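Local coordinates for protein Pcza361.24 (Amycolatopsis orientalis, PDB 3G2M) that probably transfers a methyl group from S-adenosyl-L-methionine to an amino nitrogen of glycopeptide antibiotics during their biosynthesis, at residues A[164-167]-A[168-172]. Sequence-based numbering, arbitrary orientation.
Sequences LDEA and DRRGL
Asp-165 and Asp-168 illustrate how a helix start is closed by one side chain and a water. Asp-165 OD1 accepts from Asp-168 N at 2.9 Å, met nearly head-on along its C-O bond. A chi1 of 67°, which sets CG between the backbone N and the carbonyl carbon, brings the carboxylate over the first turn. The return half is indirect: a water donates to Asp-168 OD2 (2.6 Å) and accepts from Asp-165 N, so the reciprocal link of a capping box is replaced by a water bridge. The two carboxylates lie close, Asp-165 OD1 to Asp-168 OD2 being 3.6 Å, a like-charge contact that the bond from Asp-168 N and the helix N-terminus probably ease.

This N-cap opens helix 166-179, which precedes strand 184-191 of the seven-stranded Rossmann-like methyltransferase sheet. Residues 165-168 spell DEAD, but in a methyltransferase of this fold the match is probably coincidental.

Backbone bonding begins with Arg-169 N to Asp-165 O (2.9 Å) and continues with Arg-170 N to Glu-166 O and Gly-171 N to Ala-167 O. The Arg-169 side chain, bent at chi3 (-58°), doubles back past the helix start: NH1 donates to Leu-164 O at 2.7 Å, in the guanidinium plane though with a bent N-H angle of 139°, while Glu-166 CA rests over one face. NH2 forms a salt bridge with Glu-260, and the two grips together probably restrict the group's rotation.

Among apolar contacts, Leu-164 lays CB against Arg-169 CG (3.7 Å) and CD1 against Leu-172 CB (4.0 Å), crossing the latter side chain at about a right angle. Leu-164 also touches Met-142, an S-adenosyl-L-methionine-binding residue.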
loop_
_atom_site.group_PDB
_atom_site.type_symbol
_atom_site.label_atom_id
_atom_site.label_comp_id
_atom_site.label_asym_id
_atom_site.label_seq_id
_atom_site.Cartn_x
_atom_site.Cartn_y
_atom_site.Cartn_z
ATOM N N LEU A 164 9.390 1.188 1.965
ATOM C CA LEU A 164 9.504 0.325 0.782
ATOM C C LEU A 164 8.139 -0.082 0.226
ATOM O O LEU A 164 7.246 -0.476 0.985
ATOM C CB LEU A 164 10.305 -0.938 1.133
ATOM C CG LEU A 164 11.747 -0.811 1.647
ATOM C CD1 LEU A 164 12.346 -2.205 1.887
ATOM C CD2 LEU A 164 12.615 0.002 0.668
ATOM N N ASP A 165 7.988 -0.004 -1.094
ATOM C CA ASP A 165 6.782 -0.489 -1.758
ATOM C C ASP A 165 6.763 -2.025 -1.791
ATOM O O ASP A 165 7.689 -2.673 -1.295
ATOM C CB ASP A 165 6.601 0.141 -3.162
ATOM C CG ASP A 165 7.664 -0.287 -4.166
ATOM O OD1 ASP A 165 8.383 -1.287 -3.946
ATOM O OD2 ASP A 165 7.779 0.400 -5.203
ATOM N N GLU A 166 5.712 -2.601 -2.365
ATOM C CA GLU A 166 5.536 -4.044 -2.311
ATOM C C GLU A 166 6.710 -4.797 -2.938
ATOM O O GLU A 166 7.207 -5.745 -2.339
ATOM C CB GLU A 166 4.209 -4.491 -2.943
ATOM C CG GLU A 166 3.829 -5.944 -2.566
ATOM C CD GLU A 166 2.678 -6.498 -3.394
ATOM O OE1 GLU A 166 2.250 -5.809 -4.347
ATOM O OE2 GLU A 166 2.208 -7.626 -3.099
ATOM N N ALA A 167 7.140 -4.364 -4.125
ATOM C CA ALA A 167 8.218 -5.026 -4.873
ATOM C C ALA A 167 9.558 -4.925 -4.141
ATOM O O ALA A 167 10.329 -5.894 -4.089
ATOM C CB ALA A 167 8.323 -4.443 -6.296
ATOM N N ASP A 168 9.820 -3.763 -3.551
ATOM C CA ASP A 168 11.053 -3.552 -2.790
ATOM C C ASP A 168 11.087 -4.330 -1.470
ATOM O O ASP A 168 12.154 -4.783 -1.035
ATOM C CB ASP A 168 11.302 -2.059 -2.562
ATOM C CG ASP A 168 11.824 -1.355 -3.817
ATOM O OD1 ASP A 168 12.278 -2.039 -4.763
ATOM O OD2 ASP A 168 11.797 -0.110 -3.849
ATOM N N ARG A 169 9.931 -4.478 -0.825
ATOM C CA ARG A 169 9.839 -5.364 0.344
ATOM C C ARG A 169 10.189 -6.813 -0.034
ATOM O O ARG A 169 10.858 -7.506 0.730
ATOM C CB ARG A 169 8.458 -5.277 1.007
ATOM C CG ARG A 169 8.183 -3.881 1.605
ATOM C CD ARG A 169 6.984 -3.847 2.574
ATOM N NE ARG A 169 5.716 -4.289 1.979
ATOM C CZ ARG A 169 4.873 -3.506 1.305
ATOM N NH1 ARG A 169 5.170 -2.227 1.076
ATOM N NH2 ARG A 169 3.740 -4.014 0.829
ATOM N N ARG A 170 9.721 -7.263 -1.196
ATOM C CA ARG A 170 10.113 -8.576 -1.732
ATOM C C ARG A 170 11.640 -8.709 -1.841
ATOM O O ARG A 170 12.203 -9.734 -1.482
ATOM C CB ARG A 170 9.474 -8.825 -3.104
ATOM C CG ARG A 170 8.044 -9.362 -3.058
ATOM C CD ARG A 170 7.555 -9.791 -4.450
ATOM N NE ARG A 170 6.428 -8.987 -4.920
ATOM C CZ ARG A 170 6.417 -8.242 -6.023
ATOM N NH1 ARG A 170 7.474 -8.184 -6.831
ATOM N NH2 ARG A 170 5.324 -7.560 -6.328
ATOM N N GLY A 171 12.297 -7.669 -2.351
ATOM C CA GLY A 171 13.763 -7.634 -2.436
ATOM C C GLY A 171 14.420 -7.666 -1.070
ATOM O O GLY A 171 15.449 -8.320 -0.888
ATOM N N LEU A 172 13.835 -6.949 -0.108
ATOM C CA LEU A 172 14.275 -7.005 1.289
ATOM C C LEU A 172 14.225 -8.430 1.845
ATOM O O LEU A 172 15.219 -8.918 2.393
ATOM C CB LEU A 172 13.416 -6.072 2.169
ATOM C CG LEU A 172 13.456 -6.235 3.700
ATOM C CD1 LEU A 172 14.824 -5.843 4.268
ATOM C CD2 LEU A 172 12.351 -5.396 4.346
HETATM O O HOH W 1 10.118 1.375 -2.514
#